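PDB 5GZT: chitinase from Paenibacillus sp. FPU-7, which probably hydrolyses internal beta-1,4 linkages between N-acetylglucosamine units in chitin and chitodextrins. Local coordinates for residues B[500-503]-B[508-511]; B[542-545]-B[549-552]; B[575-580]-B[593-598]. All coordinates share one frame; numbering follows the deposited sequence.

Contact 1. Residues B[500-503]-B[508-511]; sequences VYSA and LSVD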
ATOM      1  N   VAL B 500      -8.479   9.231  13.042  1.00 17.34           N
ATOM      2  CA  VAL B 500      -8.318   7.864  13.463  1.00 19.51           C
ATOM      3  C   VAL B 500      -9.452   7.461  14.461  1.00 18.85           C
ATOM      4  O   VAL B 500      -9.975   6.372  14.334  1.00 19.90           O
ATOM      5  CB  VAL B 500      -6.985   7.610  14.176  1.00 19.37           C
ATOM      6  CG1 VAL B 500      -6.814   6.169  14.462  1.00 19.38           C
ATOM      7  CG2 VAL B 500      -5.809   8.022  13.347  1.00 21.29           C
ATOM      8  N   TYR B 501      -9.698   8.248  15.488  1.00 18.45           N
ATOM      9  CA  TYR B 501     -10.678   7.957  16.523  1.00 19.41           C
ATOM     10  C   TYR B 501     -11.814   8.965  16.558  1.00 22.28           C
ATOM     11  O   TYR B 501     -11.615  10.160  16.203  1.00 19.34           O
ATOM     12  CB  TYR B 501     -10.053   7.861  17.956  1.00 18.33           C
ATOM     13  CG  TYR B 501      -8.945   6.841  18.064  1.00 18.28           C
ATOM     14  CD1 TYR B 501      -9.209   5.468  18.197  1.00 18.81           C
ATOM     15  CD2 TYR B 501      -7.612   7.235  17.918  1.00 20.86           C
ATOM     16  CE1 TYR B 501      -8.178   4.530  18.252  1.00 18.60           C
ATOM     17  CE2 TYR B 501      -6.566   6.308  17.943  1.00 18.84           C
ATOM     18  CZ  TYR B 501      -6.842   4.978  18.072  1.00 18.76           C
ATOM     19  OH  TYR B 501      -5.789   4.144  18.059  1.00 18.18           O
ATOM     20  N   SER B 502     -12.980   8.509  17.055  1.00 20.11           N
ATOM     21  CA  SER B 502     -14.120   9.393  17.268  1.00 21.04           C
ATOM     22  C   SER B 502     -14.001   9.960  18.658  1.00 22.40           C
ATOM     23  O   SER B 502     -14.100   9.249  19.658  1.00 23.18           O
ATOM     24  CB  SER B 502     -15.462   8.635  17.179  1.00 21.60           C
ATOM     25  OG  SER B 502     -15.613   7.959  15.981  1.00 21.52           O
ATOM     26  N   ALA B 503     -13.857  11.272  18.724  1.00 20.67           N
ATOM     27  CA  ALA B 503     -13.677  11.976  19.946  1.00 22.79           C
ATOM     28  C   ALA B 503     -14.958  12.423  20.590  1.00 22.68           C
ATOM     29  O   ALA B 503     -14.987  12.646  21.794  1.00 25.76           O
ATOM     30  CB  ALA B 503     -12.823  13.218  19.668  1.00 22.53           C
ATOM     31  N   LEU B 508     -17.527  10.544  12.990  1.00 19.06           N
ATOM     32  CA  LEU B 508     -17.027   9.351  12.378  1.00 19.39           C
ATOM     33  C   LEU B 508     -15.500   9.358  12.281  1.00 21.97           C
ATOM     34  O   LEU B 508     -14.890  10.424  12.211  1.00 19.03           O
ATOM     35  CB  LEU B 508     -17.625   9.246  10.967  1.00 24.92           C
ATOM     36  CG  LEU B 508     -18.981   8.621  10.655  1.00 32.68           C
ATOM     37  CD1 LEU B 508     -19.874   8.486  11.870  1.00 32.98           C
ATOM     38  CD2 LEU B 508     -19.644   9.244   9.432  1.00 34.27           C
ATOM     39  N   SER B 509     -14.934   8.172  12.106  1.00 20.03           N
ATOM     40  CA  SER B 509     -13.532   8.000  12.148  1.00 20.09           C
ATOM     41  C   SER B 509     -13.160   6.730  11.418  1.00 22.04           C
ATOM     42  O   SER B 509     -14.074   5.952  11.024  1.00 23.47           O
ATOM     43  CB  SER B 509     -13.128   7.920  13.598  1.00 21.84           C
ATOM     44  OG  SER B 509     -13.750   6.854  14.319  1.00 19.31           O
ATOM     45  N   VAL B 510     -11.841   6.491  11.258  1.00 18.81           N
ATOM     46  CA  VAL B 510     -11.310   5.212  10.885  1.00 18.03           C
ATOM     47  C   VAL B 510     -11.884   4.163  11.886  1.00 20.52           C
ATOM     48  O   VAL B 510     -12.358   3.124  11.500  1.00 20.51           O
ATOM     49  CB  VAL B 510      -9.802   5.184  10.964  1.00 18.98           C
ATOM     50  CG1 VAL B 510      -9.226   3.789  10.853  1.00 19.46           C
ATOM     51  CG2 VAL B 510      -9.197   6.068   9.878  1.00 23.16           C
ATOM     52  N   ASP B 511     -11.789   4.420  13.174  1.00 22.25           N
ATOM     53  CA  ASP B 511     -12.189   3.403  14.182  1.00 20.12           C
ATOM     54  C   ASP B 511     -13.712   3.054  14.048  1.00 20.09           C
ATOM     55  O   ASP B 511     -14.068   1.888  13.961  1.00 20.41           O
ATOM     56  CB  ASP B 511     -11.898   3.949  15.523  1.00 18.10           C
ATOM     57  CG  ASP B 511     -12.156   2.950  16.659  1.00 21.45           C
ATOM     58  OD1 ASP B 511     -11.703   1.802  16.575  1.00 17.89           O
ATOM     59  OD2 ASP B 511     -12.820   3.406  17.641  1.00 23.65           O
TER
HETATM   60  O   HOH W   1     -13.111   5.866  18.309  1.00 19.23           O
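From V500 to S502 the backbone runs at 123° to the line from L508 to D511, and the two are tied by a hydrogen bond from D511 N to V500 O (2.9 Å), which is somewhat bent. This is the N-terminal end of helix 510-519, with S509 as its N-cap, in the glycosyl hydrolase family 18 TIM barrel; the long loop after barrel strand 478-481 turns back here to start the helix. At chi1 59° S509 OG lies between its own backbone N and carbonyl carbon; it accepts from S512 N in the first turn of the helix and donates to S502 OG at 2.7 Å. S502 OG in turn bonds to Q507 O, so a relay of hydroxyls binds loop, cap and helix together. S509 CB rests 3.4 Å from Y501 C. V510 sets its CB 3.6 Å from V500 O, and further on both valines reach Y611 of helix 602-614, V500 with Y607 and K608 as well, so this part of the contact is buried. The D511 and Y501 side chains cross at a slant, their carboxylate and ring planes 58° apart, and their nearest approach is D511 CB to Y501 CD1 at 4.1 Å. D511 OD1 bonds to Y611 OH, and OD2 forms a salt bridge with K515, one turn further along the helix. V500 CG1 lies against a face of the Y501 ring, 3.5 Å above its plane. A water at the ring edge bridges the two segments, accepting from S502 N at 2.9 Å and donating to D511 OD2 at 2.6 Å.

Contact 2. Residues B[542-545]-B[549-552]; sequences ENKG and SEKA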
ATOM      1  N   GLU B 542     -17.469  30.317  13.078  1.00 21.23           N
ATOM      2  CA  GLU B 542     -17.469  31.244  14.169  1.00 24.03           C
ATOM      3  C   GLU B 542     -16.100  31.169  14.868  1.00 23.87           C
ATOM      4  O   GLU B 542     -15.517  30.103  15.056  1.00 21.24           O
ATOM      5  CB  GLU B 542     -18.565  30.899  15.224  1.00 26.19           C
ATOM      6  CG  GLU B 542     -19.981  31.119  14.638  1.00 30.08           C
ATOM      7  CD  GLU B 542     -21.136  30.672  15.528  1.00 32.82           C
ATOM      8  OE1 GLU B 542     -20.994  30.037  16.646  1.00 31.73           O
ATOM      9  OE2 GLU B 542     -22.209  30.964  15.012  1.00 35.57           O
ATOM     10  N   ASN B 543     -15.671  32.325  15.317  1.00 23.29           N
ATOM     11  CA  ASN B 543     -14.390  32.518  15.859  1.00 25.40           C
ATOM     12  C   ASN B 543     -14.452  32.297  17.332  1.00 21.65           C
ATOM     13  O   ASN B 543     -14.379  33.207  18.100  1.00 23.54           O
ATOM     14  CB  ASN B 543     -13.886  33.932  15.522  1.00 24.64           C
ATOM     15  CG  ASN B 543     -12.471  34.091  15.923  1.00 29.71           C
ATOM     16  OD1 ASN B 543     -11.852  33.149  16.344  1.00 25.03           O
ATOM     17  ND2 ASN B 543     -11.958  35.284  15.833  1.00 32.79           N
ATOM     18  N   LYS B 544     -14.486  31.048  17.681  1.00 20.71           N
ATOM     19  CA  LYS B 544     -14.638  30.533  18.995  1.00 21.95           C
ATOM     20  C   LYS B 544     -13.735  29.311  19.150  1.00 20.08           C
ATOM     21  O   LYS B 544     -13.651  28.484  18.251  1.00 19.87           O
ATOM     22  CB  LYS B 544     -16.104  30.050  19.227  1.00 23.72           C
ATOM     23  CG  LYS B 544     -17.130  31.195  19.116  1.00 25.28           C
ATOM     24  CD  LYS B 544     -18.564  30.703  19.222  1.00 28.87           C
ATOM     25  CE  LYS B 544     -19.518  31.945  19.169  1.00 36.44           C
ATOM     26  NZ  LYS B 544     -20.918  31.473  19.032  1.00 42.06           N
ATOM     27  N   GLY B 545     -13.158  29.171  20.328  1.00 20.81           N
ATOM     28  CA  GLY B 545     -12.434  27.962  20.717  1.00 20.19           C
ATOM     29  C   GLY B 545     -11.219  27.851  19.796  1.00 20.22           C
ATOM     30  O   GLY B 545     -10.573  28.805  19.551  1.00 21.22           O
ATOM     31  N   SER B 549     -15.546  21.785  15.968  1.00 18.35           N
ATOM     32  CA  SER B 549     -16.940  21.661  16.498  1.00 16.96           C
ATOM     33  C   SER B 549     -17.589  23.041  16.647  1.00 20.97           C
ATOM     34  O   SER B 549     -18.115  23.351  17.678  1.00 22.26           O
ATOM     35  CB  SER B 549     -16.975  20.875  17.807  1.00 17.53           C
ATOM     36  OG  SER B 549     -16.354  19.590  17.603  1.00 20.94           O
ATOM     37  N   GLU B 550     -17.366  23.959  15.707  1.00 19.69           N
ATOM     38  CA  GLU B 550     -17.995  25.243  15.783  1.00 20.97           C
ATOM     39  C   GLU B 550     -18.848  25.378  14.517  1.00 22.02           C
ATOM     40  O   GLU B 550     -18.583  24.754  13.443  1.00 20.30           O
ATOM     41  CB  GLU B 550     -16.974  26.419  15.838  1.00 20.93           C
ATOM     42  CG  GLU B 550     -15.986  26.357  17.033  1.00 22.57           C
ATOM     43  CD  GLU B 550     -16.653  26.623  18.348  1.00 23.59           C
ATOM     44  OE1 GLU B 550     -17.829  27.112  18.350  1.00 28.35           O
ATOM     45  OE2 GLU B 550     -16.088  26.270  19.388  1.00 23.73           O
ATOM     46  N   LYS B 551     -19.816  26.277  14.609  1.00 23.76           N
ATOM     47  CA  LYS B 551     -20.786  26.439  13.509  1.00 23.85           C
ATOM     48  C   LYS B 551     -20.109  27.161  12.359  1.00 23.45           C
ATOM     49  O   LYS B 551     -19.294  28.027  12.574  1.00 21.90           O
ATOM     50  CB  LYS B 551     -22.041  27.222  14.010  1.00 27.25           C
ATOM     51  CG  LYS B 551     -22.913  26.434  14.976  1.00 32.04           C
ATOM     52  CD  LYS B 551     -24.066  27.267  15.565  1.00 37.62           C
ATOM     53  CE  LYS B 551     -24.967  26.417  16.489  1.00 42.36           C
ATOM     54  NZ  LYS B 551     -24.740  26.769  17.946  1.00 50.52           N
ATOM     55  N   ALA B 552     -20.455  26.784  11.142  1.00 24.89           N
ATOM     56  CA  ALA B 552     -19.990  27.430   9.926  1.00 25.73           C
ATOM     57  C   ALA B 552     -21.163  27.993   9.118  1.00 30.17           C
ATOM     58  O   ALA B 552     -22.195  27.307   8.951  1.00 31.32           O
ATOM     59  CB  ALA B 552     -19.293  26.400   9.092  1.00 27.87           C
TER
HETATM   60  O   HOH W   2     -20.103  27.693  17.018  1.00 21.02           O
HETATM   61  O   HOH W   3     -23.292  29.308  18.464  1.00 40.97           O
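The surface loop between strands 534-538 and 561-563, where E542 and K544 on the outgoing limb meet E550 and K551 on the return, belongs to the segment inserted between barrel strand 527-532 and helix 602-614, consistent with the alpha+beta insertion domain of many family 18 chitinases. The single backbone bond across, E542 N to K551 O at 3.0 Å, is nearly straight. Past it, the extended E542 side chain lies alongside that of K551, pointing the same way, with E542 CD 3.9 Å from K551 CB. An inverse gamma turn centred on N543 brings K544 back beside E542. The extended K544 chain carries NZ to E542 OE1, forming a salt bridge (2.8 Å) from above the carboxylate plane, 61° out of it. Two waters donate to the same oxygen: one also donates to E550 OE1 and accepts from K551 N, the other accepts from K551 NZ at 3.0 Å. E550, folded at chi2 (-70°), swings its carboxylate across the K544 chain at about a right angle, bringing E550 OE1 3.5 Å from K544 CB, while its CG packs 3.4 Å from K544 O. K544 and the shared water probably ease the like charges of the two glutamates. With an alanine here in place of E542, K544 NZ would probably lose its charged mate and both waters the acceptor that joins them. E550 N also bonds to T494. Two limbs of a surface loop in the insertion are thus joined by one backbone bond and a water-bridged cluster around a salt bridge.

Contact 3. Residues B[575-580]-B[593-598]; sequences NGYTRY and GSTFIS. With FMT (formic acid), chain H.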
ATOM      1  N   ASN B 575       0.692  32.359   7.361  1.00 17.23           N
ATOM      2  CA  ASN B 575      -0.357  33.243   6.926  1.00 18.75           C
ATOM      3  C   ASN B 575      -1.538  33.340   7.883  1.00 18.06           C
ATOM      4  O   ASN B 575      -2.722  33.318   7.427  1.00 17.98           O
ATOM      5  CB  ASN B 575      -0.838  32.827   5.481  1.00 20.97           C
ATOM      6  CG  ASN B 575      -1.732  33.899   4.835  1.00 23.20           C
ATOM      7  OD1 ASN B 575      -1.538  35.072   5.134  1.00 25.26           O
ATOM      8  ND2 ASN B 575      -2.756  33.498   4.035  1.00 19.50           N
ATOM      9  N   GLY B 576      -1.234  33.386   9.181  1.00 19.19           N
ATOM     10  CA  GLY B 576      -2.234  33.515  10.267  1.00 19.60           C
ATOM     11  C   GLY B 576      -2.984  32.211  10.611  1.00 19.05           C
ATOM     12  O   GLY B 576      -3.886  32.225  11.424  1.00 18.48           O
ATOM     13  N   TYR B 577      -2.604  31.078  10.028  1.00 17.30           N
ATOM     14  CA  TYR B 577      -3.275  29.819  10.333  1.00 15.94           C
ATOM     15  C   TYR B 577      -2.495  29.121  11.490  1.00 15.75           C
ATOM     16  O   TYR B 577      -1.256  28.846  11.342  1.00 18.41           O
ATOM     17  CB  TYR B 577      -3.351  28.909   9.096  1.00 15.14           C
ATOM     18  CG  TYR B 577      -4.415  29.269   8.106  1.00 17.17           C
ATOM     19  CD1 TYR B 577      -4.203  30.236   7.163  1.00 16.33           C
ATOM     20  CD2 TYR B 577      -5.664  28.693   8.174  1.00 19.15           C
ATOM     21  CE1 TYR B 577      -5.226  30.626   6.262  1.00 19.06           C
ATOM     22  CE2 TYR B 577      -6.685  29.066   7.298  1.00 19.82           C
ATOM     23  CZ  TYR B 577      -6.472  30.019   6.339  1.00 19.07           C
ATOM     24  OH  TYR B 577      -7.542  30.358   5.475  1.00 18.52           O
ATOM     25  N   THR B 578      -3.194  28.791  12.588  1.00 15.90           N
ATOM     26  CA  THR B 578      -2.599  28.136  13.745  1.00 16.05           C
ATOM     27  C   THR B 578      -2.813  26.630  13.550  1.00 15.78           C
ATOM     28  O   THR B 578      -3.921  26.179  13.194  1.00 15.54           O
ATOM     29  CB  THR B 578      -3.226  28.668  15.030  1.00 16.16           C
ATOM     30  OG1 THR B 578      -2.923  30.040  15.120  1.00 16.95           O
ATOM     31  CG2 THR B 578      -2.727  28.000  16.237  1.00 16.18           C
ATOM     32  N   ARG B 579      -1.785  25.851  13.831  1.00 14.31           N
ATOM     33  CA  ARG B 579      -1.838  24.386  13.855  1.00 15.81           C
ATOM     34  C   ARG B 579      -2.322  23.938  15.238  1.00 16.20           C
ATOM     35  O   ARG B 579      -1.800  24.382  16.241  1.00 16.10           O
ATOM     36  CB  ARG B 579      -0.458  23.737  13.551  1.00 16.55           C
ATOM     37  CG  ARG B 579      -0.650  22.205  13.584  1.00 18.67           C
ATOM     38  CD  ARG B 579       0.544  21.462  13.018  1.00 18.03           C
ATOM     39  NE  ARG B 579       1.772  21.782  13.691  1.00 14.99           N
ATOM     40  CZ  ARG B 579       2.382  21.040  14.622  1.00 15.46           C
ATOM     41  NH1 ARG B 579       1.808  19.959  15.199  1.00 14.26           N
ATOM     42  NH2 ARG B 579       3.564  21.442  15.087  1.00 12.92           N
ATOM     43  N   TYR B 580      -3.369  23.100  15.274  1.00 14.62           N
ATOM     44  CA  TYR B 580      -3.911  22.527  16.511  1.00 13.39           C
ATOM     45  C   TYR B 580      -3.922  21.009  16.373  1.00 12.79           C
ATOM     46  O   TYR B 580      -3.813  20.493  15.295  1.00 11.13           O
ATOM     47  CB  TYR B 580      -5.358  23.009  16.679  1.00 14.20           C
ATOM     48  CG  TYR B 580      -5.506  24.450  17.113  1.00 14.19           C
ATOM     49  CD1 TYR B 580      -4.955  24.891  18.281  1.00 13.74           C
ATOM     50  CD2 TYR B 580      -6.197  25.376  16.345  1.00 15.59           C
ATOM     51  CE1 TYR B 580      -5.133  26.218  18.710  1.00 14.83           C
ATOM     52  CE2 TYR B 580      -6.398  26.675  16.808  1.00 15.19           C
ATOM     53  CZ  TYR B 580      -5.864  27.069  17.953  1.00 15.22           C
ATOM     54  OH  TYR B 580      -6.017  28.356  18.369  1.00 15.05           O
ATOM     55  N   GLY B 593      -9.291  31.854  12.602  1.00 19.61           N
ATOM     56  CA  GLY B 593     -10.354  32.718  13.051  1.00 20.98           C
ATOM     57  C   GLY B 593     -11.600  32.713  12.123  1.00 21.32           C
ATOM     58  O   GLY B 593     -12.629  33.196  12.515  1.00 21.36           O
ATOM     59  N   SER B 594     -11.540  32.085  10.945  1.00 22.18           N
ATOM     60  CA  SER B 594     -12.682  32.110  10.079  1.00 22.46           C
ATOM     61  C   SER B 594     -12.691  30.903   9.168  1.00 21.09           C
ATOM     62  O   SER B 594     -13.777  30.319   8.852  1.00 19.65           O
ATOM     63  CB  SER B 594     -12.664  33.461   9.311  1.00 26.96           C
ATOM     64  OG  SER B 594     -13.518  33.308   8.234  1.00 33.05           O
ATOM     65  N   THR B 595     -11.515  30.527   8.653  1.00 20.43           N
ATOM     66  CA  THR B 595     -11.398  29.257   7.940  1.00 19.23           C
ATOM     67  C   THR B 595     -10.816  28.128   8.782  1.00 19.22           C
ATOM     68  O   THR B 595      -9.728  28.297   9.363  1.00 16.24           O
ATOM     69  CB  THR B 595     -10.570  29.490   6.698  1.00 19.86           C
ATOM     70  OG1 THR B 595     -11.155  30.566   5.973  1.00 24.34           O
ATOM     71  CG2 THR B 595     -10.479  28.314   5.895  1.00 18.79           C
ATOM     72  N   PHE B 596     -11.491  26.991   8.764  1.00 16.76           N
ATOM     73  CA  PHE B 596     -11.101  25.764   9.451  1.00 16.94           C
ATOM     74  C   PHE B 596     -10.701  24.687   8.435  1.00 18.68           C
ATOM     75  O   PHE B 596     -11.383  24.456   7.437  1.00 15.03           O
ATOM     76  CB  PHE B 596     -12.261  25.249  10.323  1.00 17.46           C
ATOM     77  CG  PHE B 596     -12.052  23.911  10.880  1.00 16.31           C
ATOM     78  CD1 PHE B 596     -12.360  22.819  10.146  1.00 16.69           C
ATOM     79  CD2 PHE B 596     -11.538  23.727  12.175  1.00 18.77           C
ATOM     80  CE1 PHE B 596     -12.180  21.565  10.660  1.00 16.83           C
ATOM     81  CE2 PHE B 596     -11.334  22.463  12.686  1.00 16.50           C
ATOM     82  CZ  PHE B 596     -11.652  21.392  11.934  1.00 16.26           C
ATOM     83  N   ILE B 597      -9.564  24.036   8.675  1.00 15.54           N
ATOM     84  CA  ILE B 597      -9.018  23.085   7.711  1.00 14.76           C
ATOM     85  C   ILE B 597      -8.724  21.816   8.464  1.00 14.54           C
ATOM     86  O   ILE B 597      -7.867  21.811   9.381  1.00 13.77           O
ATOM     87  CB  ILE B 597      -7.720  23.642   7.080  1.00 14.80           C
ATOM     88  CG1 ILE B 597      -8.025  24.917   6.312  1.00 15.54           C
ATOM     89  CG2 ILE B 597      -7.093  22.612   6.171  1.00 15.87           C
ATOM     90  CD1 ILE B 597      -6.907  25.706   5.643  1.00 14.93           C
ATOM     91  N   SER B 598      -9.341  20.720   8.043  1.00 14.57           N
ATOM     92  CA  SER B 598      -9.107  19.441   8.603  1.00 14.60           C
ATOM     93  C   SER B 598      -8.224  18.706   7.678  1.00 14.64           C
ATOM     94  O   SER B 598      -8.555  18.622   6.547  1.00 14.21           O
ATOM     95  CB  SER B 598     -10.422  18.637   8.770  1.00 14.48           C
ATOM     96  OG  SER B 598     -10.139  17.275   8.955  1.00 13.52           O
TER
HETATM   97  C   FMT H4006      -0.706  18.277  15.033  1.00 39.69           C
HETATM   98  O1  FMT H4006      -1.067  19.504  15.048  1.00 26.65           O
HETATM   99  O2  FMT H4006      -0.083  17.468  14.087  1.00 25.65           O
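Strand 578-582 and strand 596-598 run in broadly the same direction but share no backbone hydrogen bond, because strand 587-591 lies between them in the sheet; even the closest pair of CA atoms, Y577 and G593, is 8.1 Å apart. The meeting is left to side chains, chiefly the ring of Y577. With CG anti to its carbonyl carbon (chi1 -78°), the ring slants toward T595, placing Y577 OH 3.4 Å from T595 CB and 3.6 Å from T595 CG2. Along one side of the ring, Y577 CE2 comes 3.8 Å from I597 CD1, the end of a side chain that crosses the tyrosine at about a right angle. This is an apolar touch, and T595 O meets the ring obliquely, 3.8 Å from Y577 CE2. L590 of the intervening strand packs on both Y577 and I597, while Y571 meets the Y577 ring with planes about 60° apart. At the other end, R579 has its guanidinium edge turned to a formic acid molecule, probably from the crystallisation liquor: R579 NH1 donates to O1 at 2.9 Å, the N-H...O angle being 158°. The same NH1 bonds to L683 O, in the immunoglobulin-like domain. Both strands belong to the antiparallel sheet inserted between barrel strand 527-532 and helix 602-614, consistent with the insertion domain of many family 18 chitinases.

In the fold
Along the chain the three contacts come in series, none enclosing or crossing another. Contact 1 closes a four-residue loop, 504-507, at the start of helix 510-519 of the barrel. After barrel strand 527-532 the chain enters the insertion, where contact 2 closes the short bend 546-548 and contact 3 closes the twelve-residue excursion 581-592, containing strand 587-591, before helix 602-614 and strand 619-623 return to the barrel. Contacts 2 and 3 touch, N543 CB lying 3.3 Å from G593 O, with centres about 11 Å apart. Contact 1 stands off, its centre about 20 Å from that of contact 2 and 21 Å from that of contact 3, yet T494, shortly before it, reaches both E550 and F596.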